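Local coordinates for protein ASCH domain (Vibrio cholerae TMA 21, PDB 3S9X) that is of unknown function but, as an ASCH domain of the PUA clan, may bind RNA, at residues L12-Y17 with I90-I95; E27-F32 with G77-V82; A58-E63 with N130-E135. One frame throughout, in Å; residues are numbered along the deposited sequence. Where two conformers were deposited one is given.

Contact 1. Residues L12-Y17 with I90-I95; sequences LFLEQY and ICIIEI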
ATOM      1  N   LEU A  12      -3.109  -8.702  17.063  1.00  9.20           N
ATOM      2  CA  LEU A  12      -2.284  -8.525  18.227  1.00  9.87           C
ATOM      3  C   LEU A  12      -1.286  -7.415  18.048  1.00  9.43           C
ATOM      4  O   LEU A  12      -1.005  -6.622  18.967  1.00 10.53           O
ATOM      5  CB  LEU A  12      -1.644  -9.844  18.699  1.00 10.26           C
ATOM      6  CG  LEU A  12      -2.554 -10.917  19.238  1.00 13.25           C
ATOM      7  CD1 LEU A  12      -1.803 -12.231  19.315  1.00 15.08           C
ATOM      8  CD2 LEU A  12      -3.034 -10.487  20.546  1.00 18.43           C
ATOM      9  N   PHE A  13      -0.635  -7.379  16.894  1.00  8.87           N
ATOM     10  CA  PHE A  13       0.401  -6.384  16.605  1.00  8.71           C
ATOM     11  C   PHE A  13      -0.205  -5.004  16.599  1.00  7.65           C
ATOM     12  O   PHE A  13       0.367  -4.040  17.147  1.00  8.74           O
ATOM     13  CB  PHE A  13       1.057  -6.719  15.262  1.00  8.73           C
ATOM     14  CG  PHE A  13       2.388  -6.058  14.966  1.00  9.07           C
ATOM     15  CD1 PHE A  13       3.516  -6.455  15.670  1.00 11.77           C
ATOM     16  CD2 PHE A  13       2.517  -5.187  13.940  1.00  9.24           C
ATOM     17  CE1 PHE A  13       4.755  -5.967  15.299  1.00 13.15           C
ATOM     18  CE2 PHE A  13       3.767  -4.727  13.560  1.00 11.14           C
ATOM     19  CZ  PHE A  13       4.877  -5.091  14.249  1.00 13.09           C
ATOM     20  N   LEU A  14      -1.351  -4.864  15.924  1.00  8.16           N
ATOM     21  CA  LEU A  14      -2.060  -3.593  15.882  1.00  7.95           C
ATOM     22  C   LEU A  14      -2.474  -3.127  17.283  1.00  8.57           C
ATOM     23  O   LEU A  14      -2.326  -1.957  17.607  1.00 10.02           O
ATOM     24  CB  LEU A  14      -3.281  -3.739  15.023  1.00  8.35           C
ATOM     25  CG  LEU A  14      -4.194  -2.513  14.794  1.00 10.55           C
ATOM     26  CD1 LEU A  14      -3.457  -1.208  14.370  1.00 10.65           C
ATOM     27  CD2 LEU A  14      -5.336  -2.856  13.798  1.00 11.67           C
ATOM     28  N   GLU A  15      -2.925  -4.083  18.108  1.00  9.94           N
ATOM     29  CA  GLU A  15      -3.281  -3.723  19.493  1.00 11.50           C
ATOM     30  C   GLU A  15      -2.074  -3.250  20.254  1.00 10.87           C
ATOM     31  O   GLU A  15      -2.186  -2.358  21.104  1.00 11.61           O
ATOM     32  CB  GLU A  15      -3.999  -4.837  20.225  1.00 14.14           C
ATOM     33  CG  GLU A  15      -5.343  -5.108  19.722  1.00 15.33           C
ATOM     34  CD  GLU A  15      -6.461  -4.080  20.154  1.00 24.71           C
ATOM     35  OE1 GLU A  15      -7.666  -4.530  20.117  1.00 34.72           O
ATOM     36  OE2 GLU A  15      -6.171  -2.843  20.475  1.00 33.59           O
ATOM     37  N   GLN A  16      -0.871  -3.803  19.966  1.00 10.11           N
ATOM     38  CA  GLN A  16       0.334  -3.303  20.602  1.00 11.42           C
ATOM     39  C   GLN A  16       0.561  -1.859  20.234  1.00 10.99           C
ATOM     40  O   GLN A  16       0.909  -1.029  21.105  1.00 11.77           O
ATOM     41  CB  GLN A  16       1.562  -4.167  20.286  1.00 11.65           C
ATOM     42  CG  GLN A  16       1.540  -5.521  20.908  1.00 14.58           C
ATOM     43  CD  GLN A  16       2.719  -6.353  20.683  1.00 22.71           C
ATOM     44  OE1 GLN A  16       3.361  -6.903  21.646  1.00 31.58           O
ATOM     45  NE2 GLN A  16       3.021  -6.532  19.458  1.00 19.48           N
ATOM     46  N   TYR A  17       0.437  -1.519  18.958  1.00 10.27           N
ATOM     47  CA  TYR A  17       0.621  -0.123  18.567  1.00  9.44           C
ATOM     48  C   TYR A  17      -0.410   0.769  19.307  1.00  8.38           C
ATOM     49  O   TYR A  17      -0.061   1.795  19.805  1.00  9.39           O
ATOM     50  CB  TYR A  17       0.477   0.036  17.060  1.00  8.55           C
ATOM     51  CG  TYR A  17       0.395   1.484  16.636  1.00  8.23           C
ATOM     52  CD1 TYR A  17       1.377   2.393  16.991  1.00  9.52           C
ATOM     53  CD2 TYR A  17      -0.748   1.976  15.973  1.00  9.64           C
ATOM     54  CE1 TYR A  17       1.279   3.735  16.661  1.00  8.72           C
ATOM     55  CE2 TYR A  17      -0.818   3.336  15.637  1.00  9.94           C
ATOM     56  CZ  TYR A  17       0.204   4.223  15.966  1.00  8.09           C
ATOM     57  OH  TYR A  17       0.142   5.563  15.693  1.00 10.82           O
ATOM     58  N   ILE A  90       5.252  -7.106  10.010  1.00  7.34           N
ATOM     59  CA  ILE A  90       6.605  -6.523   9.950  1.00  8.13           C
ATOM     60  C   ILE A  90       6.547  -5.061  10.492  1.00  7.13           C
ATOM     61  O   ILE A  90       7.398  -4.650  11.271  1.00  8.85           O
ATOM     62  CB  ILE A  90       7.094  -6.523   8.507  1.00  8.66           C
ATOM     63  CG1 ILE A  90       7.215  -7.989   7.946  1.00  9.11           C
ATOM     64  CG2 ILE A  90       8.422  -5.720   8.403  1.00  9.92           C
ATOM     65  CD1 ILE A  90       8.045  -8.910   8.780  1.00 11.37           C
ATOM     66  N   CYS A  91       5.552  -4.285  10.091  1.00  7.17           N
ATOM     67  CA  CYS A  91       5.423  -2.907  10.560  1.00  7.77           C
ATOM     68  C   CYS A  91       3.958  -2.473  10.353  1.00  6.72           C
ATOM     69  O   CYS A  91       3.170  -3.183   9.803  1.00  7.38           O
ATOM     70  CB  CYS A  91       6.431  -1.989   9.905  1.00  6.86           C
ATOM     71  SG  CYS A  91       6.218  -1.780   8.143  1.00  9.32           S
ATOM     72  N   ILE A  92       3.665  -1.275  10.863  1.00  7.12           N
ATOM     73  CA  ILE A  92       2.367  -0.680  10.662  1.00  6.64           C
ATOM     74  C   ILE A  92       2.601   0.689   9.967  1.00  6.37           C
ATOM     75  O   ILE A  92       3.434   1.468  10.456  1.00  7.96           O
ATOM     76  CB  ILE A  92       1.538  -0.490  11.966  1.00  8.05           C
ATOM     77  CG1 ILE A  92       1.459  -1.814  12.704  1.00  8.14           C
ATOM     78  CG2 ILE A  92       0.145   0.080  11.672  1.00  8.97           C
ATOM     79  CD1 ILE A  92       0.679  -1.809  14.010  1.00  9.27           C
ATOM     80  N   ILE A  93       1.816   0.961   8.933  1.00  7.04           N
ATOM     81  CA  ILE A  93       1.864   2.199   8.226  1.00  7.69           C
ATOM     82  C   ILE A  93       0.590   2.983   8.375  1.00  7.54           C
ATOM     83  O   ILE A  93      -0.477   2.377   8.579  1.00  8.57           O
ATOM     84  CB  ILE A  93       2.246   2.038   6.771  1.00  7.41           C
ATOM     85  CG1 ILE A  93       1.222   1.206   5.990  1.00  8.36           C
ATOM     86  CG2 ILE A  93       3.671   1.514   6.585  1.00  8.23           C
ATOM     87  CD1 ILE A  93       1.403   1.058   4.503  1.00 10.12           C
ATOM     88  N   GLU A  94       0.691   4.325   8.286  1.00  7.65           N
ATOM     89  CA  GLU A  94      -0.460   5.237   8.361  1.00  8.15           C
ATOM     90  C   GLU A  94      -0.423   6.026   7.045  1.00  7.98           C
ATOM     91  O   GLU A  94       0.604   6.616   6.656  1.00  9.12           O
ATOM     92  CB  GLU A  94      -0.324   6.240   9.529  1.00  8.74           C
ATOM     93  CG  GLU A  94      -1.534   7.141   9.644  1.00  8.98           C
ATOM     94  CD  GLU A  94      -1.497   7.990  10.863  1.00 12.60           C
ATOM     95  OE1 GLU A  94      -0.981   7.578  11.920  1.00 13.86           O
ATOM     96  OE2 GLU A  94      -2.142   9.075  10.794  1.00 17.98           O
ATOM     97  N   ILE A  95      -1.539   6.005   6.330  1.00  8.07           N
ATOM     98  CA  ILE A  95      -1.688   6.777   5.111  0.50  8.31           C
ATOM     99  C   ILE A  95      -1.647   8.281   5.415  1.00  9.42           C
ATOM    100  O   ILE A  95      -2.413   8.739   6.253  1.00  9.63           O
ATOM    101  CB  ILE A  95      -2.971   6.385   4.367  0.50  8.60           C
ATOM    102  CG1 ILE A  95      -2.871   4.914   3.915  0.50  9.95           C
ATOM    103  CG2 ILE A  95      -3.231   7.392   3.172  0.50  7.26           C
ATOM    104  CD1 ILE A  95      -3.996   4.358   3.012  0.50 11.57           C
TER
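Between Tyr17 and Glu94 stands a doubly gripped polar atom, Tyr29 OH, hydrogen-bonded both to Tyr17 OH of the helix and to Glu94 OE1 of the strand. Tyr17 OH and Glu94 OE1 are themselves 4.4 Å apart, too far for a direct bond. The rest of the contact is apolar and packs helix 8-19 on strand 89-102 of the mixed sheet. The CB of Ile92 is directed toward helix 12-17, with CG1 beside the backbone N and the chain then fully extended (chi2 -180°), so that CD1 is the outermost atom. Ile92 CD1 comes within 3.6 Å of Tyr17 CB and 3.8 Å of Leu14 CA, while Ile92 CG1 lies 3.7 Å from Phe13 CD2. Ile92 and Phe13 run alongside each other head to tail. The Phe13 ring extends to the start of segment 90-95, its edge meeting Cys91 CA (3.9 Å from Phe13 CE2); the backbone there forms a classic beta bulge, Ile90 and Cys91 both facing Val82. Tyr158 adds an edge-to-face contact to Phe13. The segment axes pass at 9.4 Å and 59°; Ile92 supplies most of the strand's share of the buried surface, Phe13 the largest share of the helix's. Apolar packing thus joins helix to sheet, with the polar ends of Tyr17 and Glu94 meeting through Tyr29.

Contact 2. Residues E27-F32 with G77-V82; sequences EKYTSF and GHLQVV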
ATOM      1  N   GLU A  27      -7.872   6.562  19.718  1.00 15.36           N
ATOM      2  CA  GLU A  27      -9.271   6.576  19.474  1.00 17.38           C
ATOM      3  C   GLU A  27      -9.605   7.307  18.201  1.00 17.40           C
ATOM      4  O   GLU A  27     -10.726   7.123  17.677  1.00 20.21           O
ATOM      5  CB  GLU A  27     -10.047   7.190  20.677  1.00 18.64           C
ATOM      6  CG  GLU A  27     -10.310   6.133  21.704  1.00 24.52           C
ATOM      7  CD  GLU A  27     -11.074   6.604  22.917  1.00 25.15           C
ATOM      8  OE1 GLU A  27     -11.266   7.865  23.060  1.00 27.30           O
ATOM      9  OE2 GLU A  27     -11.454   5.668  23.676  1.00 32.95           O
ATOM     10  N   LYS A  28      -8.667   8.049  17.598  1.00 16.53           N
ATOM     11  CA  LYS A  28      -8.955   8.746  16.354  1.00 19.42           C
ATOM     12  C   LYS A  28      -8.992   7.792  15.142  1.00 14.95           C
ATOM     13  O   LYS A  28      -9.547   8.139  14.100  1.00 16.29           O
ATOM     14  CB  LYS A  28      -7.849   9.741  16.071  1.00 20.29           C
ATOM     15  CG  LYS A  28      -6.436   9.106  15.629  1.00 28.26           C
ATOM     16  CD  LYS A  28      -5.228   9.991  15.749  0.60 27.15           C
ATOM     17  CE  LYS A  28      -3.941   9.282  15.585  0.60 24.20           C
ATOM     18  NZ  LYS A  28      -2.784  10.078  15.033  0.60 29.40           N
ATOM     19  N   TYR A  29      -8.316   6.651  15.247  1.00 11.75           N
ATOM     20  CA  TYR A  29      -8.275   5.731  14.143  1.00 10.78           C
ATOM     21  C   TYR A  29      -9.561   4.987  13.943  1.00  9.54           C
ATOM     22  O   TYR A  29     -10.142   4.454  14.912  1.00 12.08           O
ATOM     23  CB  TYR A  29      -7.159   4.722  14.343  1.00  9.86           C
ATOM     24  CG  TYR A  29      -5.769   5.343  14.359  1.00 11.23           C
ATOM     25  CD1 TYR A  29      -5.204   5.882  13.221  1.00 12.13           C
ATOM     26  CD2 TYR A  29      -5.007   5.331  15.478  1.00  9.76           C
ATOM     27  CE1 TYR A  29      -3.927   6.322  13.181  1.00 11.21           C
ATOM     28  CE2 TYR A  29      -3.682   5.763  15.481  1.00 11.44           C
ATOM     29  CZ  TYR A  29      -3.142   6.276  14.287  1.00 11.43           C
ATOM     30  OH  TYR A  29      -1.806   6.706  14.291  1.00 12.05           O
ATOM     31  N   THR A  30     -10.022   4.946  12.704  1.00  9.67           N
ATOM     32  CA  THR A  30     -11.277   4.293  12.296  1.00 10.14           C
ATOM     33  C   THR A  30     -11.263   3.349  11.124  1.00  9.07           C
ATOM     34  O   THR A  30     -12.263   2.747  10.793  1.00 12.65           O
ATOM     35  CB  THR A  30     -12.352   5.423  11.977  1.00 11.25           C
ATOM     36  OG1 THR A  30     -11.844   6.190  10.872  1.00 13.93           O
ATOM     37  CG2 THR A  30     -12.523   6.352  13.176  1.00 13.22           C
ATOM     38  N   SER A  31     -10.073   3.230  10.504  1.00  9.62           N
ATOM     39  CA  SER A  31      -9.865   2.471   9.238  1.00 10.44           C
ATOM     40  C   SER A  31      -8.582   1.679   9.320  1.00  9.50           C
ATOM     41  O   SER A  31      -7.537   2.209   9.587  1.00  9.32           O
ATOM     42  CB  SER A  31      -9.910   3.413   8.046  1.00 10.91           C
ATOM     43  OG  SER A  31      -9.771   2.758   6.826  1.00 12.14           O
ATOM     44  N   PHE A  32      -8.736   0.374   9.163  1.00  9.50           N
ATOM     45  CA  PHE A  32      -7.663  -0.586   9.453  1.00  8.17           C
ATOM     46  C   PHE A  32      -7.663  -1.715   8.434  1.00  8.46           C
ATOM     47  O   PHE A  32      -8.701  -2.146   7.955  1.00 10.16           O
ATOM     48  CB  PHE A  32      -7.873  -1.257  10.864  1.00  9.40           C
ATOM     49  CG  PHE A  32      -8.092  -0.316  11.962  1.00  9.34           C
ATOM     50  CD1 PHE A  32      -7.011   0.155  12.712  1.00  9.95           C
ATOM     51  CD2 PHE A  32      -9.356   0.181  12.260  1.00  9.88           C
ATOM     52  CE1 PHE A  32      -7.215   0.980  13.773  1.00 11.13           C
ATOM     53  CE2 PHE A  32      -9.557   1.042  13.262  1.00 11.78           C
ATOM     54  CZ  PHE A  32      -8.494   1.437  14.086  1.00 11.49           C
ATOM     55  N   GLY A  77      -5.076   8.625   7.142  1.00  9.92           N
ATOM     56  CA  GLY A  77      -5.243   8.177   8.512  1.00  8.73           C
ATOM     57  C   GLY A  77      -5.507   6.674   8.663  1.00  9.91           C
ATOM     58  O   GLY A  77      -5.486   6.112   9.795  1.00 10.23           O
ATOM     59  N   HIS A  78      -5.754   5.958   7.555  1.00  9.05           N
ATOM     60  CA  HIS A  78      -5.821   4.516   7.583  1.00  8.25           C
ATOM     61  C   HIS A  78      -4.529   3.896   8.159  1.00  7.44           C
ATOM     62  O   HIS A  78      -3.446   4.312   7.760  1.00  8.97           O
ATOM     63  CB  HIS A  78      -6.045   4.015   6.138  1.00  9.69           C
ATOM     64  CG  HIS A  78      -6.139   2.531   6.037  1.00  9.26           C
ATOM     65  ND1 HIS A  78      -7.321   1.834   6.215  1.00 10.05           N
ATOM     66  CD2 HIS A  78      -5.223   1.600   5.668  1.00  8.48           C
ATOM     67  CE1 HIS A  78      -7.101   0.547   6.013  1.00  8.94           C
ATOM     68  NE2 HIS A  78      -5.838   0.375   5.662  1.00  9.71           N
ATOM     69  N   LEU A  79      -4.688   2.836   8.941  1.00  8.05           N
ATOM     70  CA  LEU A  79      -3.576   2.033   9.383  1.00  7.93           C
ATOM     71  C   LEU A  79      -3.616   0.650   8.712  1.00  7.78           C
ATOM     72  O   LEU A  79      -4.611  -0.032   8.716  1.00  9.55           O
ATOM     73  CB  LEU A  79      -3.658   1.776  10.899  1.00  7.29           C
ATOM     74  CG  LEU A  79      -3.473   2.991  11.785  1.00  9.55           C
ATOM     75  CD1 LEU A  79      -3.707   2.611  13.262  1.00 10.54           C
ATOM     76  CD2 LEU A  79      -2.059   3.553  11.614  1.00 10.35           C
ATOM     77  N   GLN A  80      -2.467   0.286   8.159  1.00  7.68           N
ATOM     78  CA  GLN A  80      -2.273  -1.038   7.589  1.00  7.41           C
ATOM     79  C   GLN A  80      -1.145  -1.737   8.384  1.00  7.12           C
ATOM     80  O   GLN A  80      -0.009  -1.221   8.457  1.00  7.97           O
ATOM     81  CB  GLN A  80      -1.936  -1.033   6.107  1.00  8.06           C
ATOM     82  CG  GLN A  80      -1.626  -2.368   5.542  1.00  7.78           C
ATOM     83  CD  GLN A  80      -1.289  -2.419   4.087  1.00  8.57           C
ATOM     84  OE1 GLN A  80      -1.600  -1.470   3.345  1.00 11.65           O
ATOM     85  NE2 GLN A  80      -0.659  -3.540   3.646  1.00 10.10           N
ATOM     86  N   VAL A  81      -1.453  -2.939   8.869  1.00  6.75           N
ATOM     87  CA  VAL A  81      -0.448  -3.837   9.317  1.00  8.19           C
ATOM     88  C   VAL A  81       0.167  -4.430   8.056  1.00  6.71           C
ATOM     89  O   VAL A  81      -0.508  -5.172   7.315  1.00  8.28           O
ATOM     90  CB  VAL A  81      -0.954  -4.946  10.291  1.00  8.74           C
ATOM     91  CG1 VAL A  81       0.206  -5.844  10.665  1.00 10.55           C
ATOM     92  CG2 VAL A  81      -1.699  -4.310  11.484  1.00 10.59           C
ATOM     93  N   VAL A  82       1.430  -4.128   7.839  1.00  7.33           N
ATOM     94  CA  VAL A  82       2.228  -4.637   6.683  1.00  6.50           C
ATOM     95  C   VAL A  82       2.810  -5.957   7.091  1.00  6.95           C
ATOM     96  O   VAL A  82       3.632  -6.015   7.997  1.00  8.02           O
ATOM     97  CB  VAL A  82       3.295  -3.627   6.252  1.00  7.82           C
ATOM     98  CG1 VAL A  82       4.123  -4.189   5.067  1.00 10.27           C
ATOM     99  CG2 VAL A  82       2.683  -2.243   5.991  1.00  8.84           C
TER
HETATM  100  O   HOH W   1      -8.524   6.118  10.462  1.00 17.52           O
HETATM  101  O   HOH W   2      -7.101   4.514  10.986  1.00 29.66           O
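The loop 27-32 enters a parallel pairing with Leu79, whose N donates to Ser31 O at 3.0 Å with an N-H...O angle of 172°, and Phe32 and Leu79 form the bridge itself. Ser31 O also takes a bond from a water, 2.7 Å from Ser31 O and 2.6 Å from Gly77 O, so this carbonyl serves both a backbone amide and a solvent link. Beside the bridge, Ser31 OG meets His78 ND1 at 2.7 Å, in the plane of the imidazole at its edge; OG stands anti to the backbone N of Ser31 (chi1 -178°), which carries it to the ring. The other imidazole nitrogen, NE2, is held by Ser33 OG, so both nitrogens have partners and the rotation of the ring is fixed. This is where strand 32-35 begins, an outermost strand of the mixed sheet of the ASCH domain, running parallel to strand 79-83. On the sheet face that carries Phe32 and Leu79, the two side chains run next to each other with their ends directed alike, Phe32 CE1 3.9 Å from Leu79 CD1. The same methyl makes a CH-pi contact with Tyr29: Leu79 CD1 sits 3.5 Å from the ring centroid and 6° off the normal, almost exactly over the centre. Lys28 CE covers the opposite face toward the rim, and Gly77 O lies in the ring plane, 3.4 Å from Tyr29 CD1.

Contact 3. Residues A58-E63 with N130-E135; sequences ASCSLE and NFFSRE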
ATOM      1  N   ALA A  58       5.448   5.012  -0.469  1.00  8.14           N
ATOM      2  CA  ALA A  58       4.314   5.292  -1.366  1.00  9.08           C
ATOM      3  C   ALA A  58       4.018   4.009  -2.110  1.00  8.64           C
ATOM      4  O   ALA A  58       4.841   3.078  -2.211  1.00  9.37           O
ATOM      5  CB  ALA A  58       4.635   6.425  -2.322  1.00 10.71           C
ATOM      6  N   SER A  59       2.820   3.957  -2.647  1.00  8.63           N
ATOM      7  CA  SER A  59       2.337   2.887  -3.501  1.00  8.38           C
ATOM      8  C   SER A  59       1.264   3.402  -4.410  1.00  8.56           C
ATOM      9  O   SER A  59       0.780   4.503  -4.204  1.00  8.94           O
ATOM     10  CB  SER A  59       1.836   1.753  -2.660  1.00 10.91           C
ATOM     11  OG  SER A  59       0.644   2.042  -1.977  1.00 15.68           O
ATOM     12  N   CYS A  60       0.868   2.608  -5.412  1.00  9.64           N
ATOM     13  CA  CYS A  60      -0.194   3.023  -6.280  1.00  9.93           C
ATOM     14  C   CYS A  60      -1.023   1.794  -6.740  1.00 10.71           C
ATOM     15  O   CYS A  60      -0.658   0.624  -6.525  1.00 12.04           O
ATOM     16  CB  CYS A  60       0.365   3.744  -7.508  1.00 10.59           C
ATOM     17  SG  CYS A  60       1.317   2.785  -8.644  1.00 12.03           S
ATOM     18  N   SER A  61      -2.186   2.110  -7.299  1.00 10.46           N
ATOM     19  CA  SER A  61      -3.107   1.126  -7.812  1.00 10.91           C
ATOM     20  C   SER A  61      -3.958   1.740  -8.929  1.00  9.94           C
ATOM     21  O   SER A  61      -4.063   2.945  -9.042  1.00 10.54           O
ATOM     22  CB  SER A  61      -4.000   0.661  -6.686  1.00 11.28           C
ATOM     23  OG  SER A  61      -4.784   1.666  -6.084  1.00 12.91           O
ATOM     24  N   LEU A  62      -4.585   0.891  -9.744  1.00 11.00           N
ATOM     25  CA  LEU A  62      -5.471   1.369 -10.785  1.00 10.48           C
ATOM     26  C   LEU A  62      -6.714   1.983 -10.221  1.00 12.27           C
ATOM     27  O   LEU A  62      -7.416   1.413  -9.414  1.00 12.23           O
ATOM     28  CB  LEU A  62      -5.863   0.267 -11.744  1.00 12.78           C
ATOM     29  CG  LEU A  62      -4.751  -0.443 -12.532  1.00 13.06           C
ATOM     30  CD1 LEU A  62      -5.343  -1.671 -13.243  1.00 15.82           C
ATOM     31  CD2 LEU A  62      -4.129   0.522 -13.541  1.00 15.82           C
ATOM     32  N   GLU A  63      -7.013   3.191 -10.667  1.00 11.88           N
ATOM     33  CA  GLU A  63      -8.249   3.858 -10.211  1.00 12.60           C
ATOM     34  C   GLU A  63      -9.537   3.099 -10.601  1.00 14.35           C
ATOM     35  O   GLU A  63     -10.533   3.168  -9.888  1.00 14.38           O
ATOM     36  CB  GLU A  63      -8.289   5.255 -10.775  1.00 13.19           C
ATOM     37  CG  GLU A  63      -9.319   6.110 -10.072  1.00 15.96           C
ATOM     38  CD  GLU A  63     -10.655   6.111 -10.686  1.00 25.83           C
ATOM     39  OE1 GLU A  63     -10.811   5.733 -11.864  1.00 25.75           O
ATOM     40  OE2 GLU A  63     -11.581   6.488  -9.937  1.00 28.93           O
ATOM     41  N   ASN A 130       3.774  -4.503 -16.203  1.00 19.65           N
ATOM     42  CA  ASN A 130       3.553  -5.924 -16.121  1.00 22.25           C
ATOM     43  C   ASN A 130       2.416  -6.280 -15.200  1.00 20.35           C
ATOM     44  O   ASN A 130       1.560  -7.045 -15.574  1.00 22.11           O
ATOM     45  CB  ASN A 130       4.883  -6.664 -15.723  1.00 24.11           C
ATOM     46  CG  ASN A 130       5.913  -6.643 -16.869  1.00 31.00           C
ATOM     47  OD1 ASN A 130       5.513  -6.590 -18.044  1.00 39.17           O
ATOM     48  ND2 ASN A 130       7.255  -6.733 -16.530  1.00 36.40           N
ATOM     49  N   PHE A 131       2.458  -5.731 -14.002  1.00 19.50           N
ATOM     50  CA  PHE A 131       1.478  -6.010 -13.004  1.00 18.92           C
ATOM     51  C   PHE A 131       0.106  -5.479 -13.391  1.00 17.23           C
ATOM     52  O   PHE A 131      -0.888  -6.209 -13.276  1.00 17.67           O
ATOM     53  CB  PHE A 131       1.905  -5.343 -11.680  1.00 21.44           C
ATOM     54  CG  PHE A 131       0.893  -5.503 -10.611  1.00 23.40           C
ATOM     55  CD1 PHE A 131       0.644  -6.771 -10.068  1.00 29.63           C
ATOM     56  CD2 PHE A 131       0.140  -4.472 -10.215  1.00 18.80           C
ATOM     57  CE1 PHE A 131      -0.304  -6.959  -9.147  1.00 31.69           C
ATOM     58  CE2 PHE A 131      -0.856  -4.666  -9.235  1.00 23.82           C
ATOM     59  CZ  PHE A 131      -1.072  -5.909  -8.727  1.00 28.98           C
ATOM     60  N   PHE A 132       0.063  -4.253 -13.918  1.00 15.83           N
ATOM     61  CA  PHE A 132      -1.224  -3.691 -14.264  1.00 15.69           C
ATOM     62  C   PHE A 132      -1.817  -4.382 -15.503  1.00 15.16           C
ATOM     63  O   PHE A 132      -3.032  -4.521 -15.626  1.00 16.18           O
ATOM     64  CB  PHE A 132      -1.144  -2.180 -14.545  1.00 13.89           C
ATOM     65  CG  PHE A 132      -0.872  -1.326 -13.343  1.00 14.25           C
ATOM     66  CD1 PHE A 132      -1.395  -1.674 -12.106  1.00 12.73           C
ATOM     67  CD2 PHE A 132      -0.111  -0.196 -13.417  1.00 15.47           C
ATOM     68  CE1 PHE A 132      -1.170  -0.887 -10.992  1.00 13.55           C
ATOM     69  CE2 PHE A 132       0.148   0.601 -12.235  1.00 15.18           C
ATOM     70  CZ  PHE A 132      -0.422   0.238 -11.051  1.00 13.21           C
ATOM     71  N   SER A 133      -0.967  -4.826 -16.433  1.00 15.22           N
ATOM     72  CA  SER A 133      -1.481  -5.562 -17.621  1.00 17.22           C
ATOM     73  C   SER A 133      -2.197  -6.845 -17.209  1.00 18.89           C
ATOM     74  O   SER A 133      -3.276  -7.128 -17.732  1.00 19.71           O
ATOM     75  CB  SER A 133      -0.356  -5.819 -18.605  1.00 17.98           C
ATOM     76  OG  SER A 133       0.148  -4.613 -19.179  1.00 25.43           O
ATOM     77  N   ARG A 134      -1.605  -7.553 -16.252  1.00 19.82           N
ATOM     78  CA  ARG A 134      -2.218  -8.787 -15.718  1.00 20.58           C
ATOM     79  C   ARG A 134      -3.551  -8.498 -15.039  1.00 17.92           C
ATOM     80  O   ARG A 134      -4.533  -9.214 -15.270  1.00 19.19           O
ATOM     81  CB  ARG A 134      -1.314  -9.496 -14.722  1.00 23.34           C
ATOM     82  CG  ARG A 134      -0.135 -10.214 -15.338  1.00 27.45           C
ATOM     83  CD  ARG A 134      -0.267 -11.800 -15.304  1.00 34.30           C
ATOM     84  N   GLU A 135      -3.581  -7.467 -14.192  1.00 16.91           N
ATOM     85  CA  GLU A 135      -4.849  -7.082 -13.533  1.00 16.61           C
ATOM     86  C   GLU A 135      -5.881  -6.701 -14.568  1.00 15.60           C
ATOM     87  O   GLU A 135      -6.994  -7.099 -14.472  1.00 14.82           O
ATOM     88  CB  GLU A 135      -4.744  -5.894 -12.532  1.00 17.64           C
ATOM     89  CG  GLU A 135      -4.017  -6.172 -11.292  1.00 20.61           C
ATOM     90  CD  GLU A 135      -4.213  -5.071 -10.256  1.00 21.23           C
ATOM     91  OE1 GLU A 135      -4.268  -3.904 -10.674  1.00 23.30           O
ATOM     92  OE2 GLU A 135      -4.243  -5.405  -9.060  1.00 25.11           O
TER
HETATM   93  O   HOH W   3      -4.022  -1.965  -9.001  1.00 15.81           O
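Leu62 and Phe132 supply the apolar part of the contact, their side chains overlapping from opposing directions. Leu62 CG lies 3.6 Å from Phe132 CD1, and the CD2 branch of Leu62 rises over one face of the Phe132 ring, 3.9 Å from its centroid and 18° off the normal, a CH-pi contact displaced toward the rim. Phe132 places its ring there with CG beside its own backbone N and anti to the carbonyl carbon (chi1 -70°). The other branch of Leu62, CD1, reaches on past Phe132 CD1 to the next turn of the helix and lies 3.6 Å from Glu135 OE1, a methyl against a carboxylate oxygen rather than a polar bond.

A second kind of interaction involves sulfur. Cys60 SG approaches Phe132 in the ring plane, at the edge, with Phe132 CZ as its nearest ring atom at 3.9 Å. The ring therefore has a leucine methyl over a face and a thiol at its rim.

The polar link runs through water. One molecule accepts from Leu62 N at 3.0 Å and donates to Glu135 OE1 at 2.6 Å, joining the strand backbone to the helix carboxylate. The same oxygen is also hydrogen-bonded to Trp65 NE1, so two donors hold it.

The axes of segments 58-62 and 130-135 approach to 9.8 Å at 30°. Strand 58-62 is an outermost one of the sheet and pairs with strand 148-158, whose Leu149 touches both Leu62 and Phe132. Phe143, in a loop, also packs on Phe132, while Trp124 and His128, from earlier in helix 121-139, touch Cys60, and Glu114 of helix 108-114 reaches the same cysteine.

From the N terminus, helix segment 12-17 opens contact 1, and 27-32 then opens contact 2. Strand segment 58-63 starts contact 3 before either has closed. Segment 77-82 closes contact 2, spanning 44 intervening residues, and 90-95 closes contact 1 over 72, so contact 2 is nested inside contact 1. Contact 3 closes last, at 130-135, and crosses both. Contacts 1 and 2 have centres about 8 Å apart, tying helix 8-19 and the loop after helix 23-27 to two adjacent strands of the sheet, 89-102 and 79-83. Contact 3, its centre about 24 Å and 23 Å from theirs, packs helix 121-139 against outermost strand 58-62, across the chain's centre.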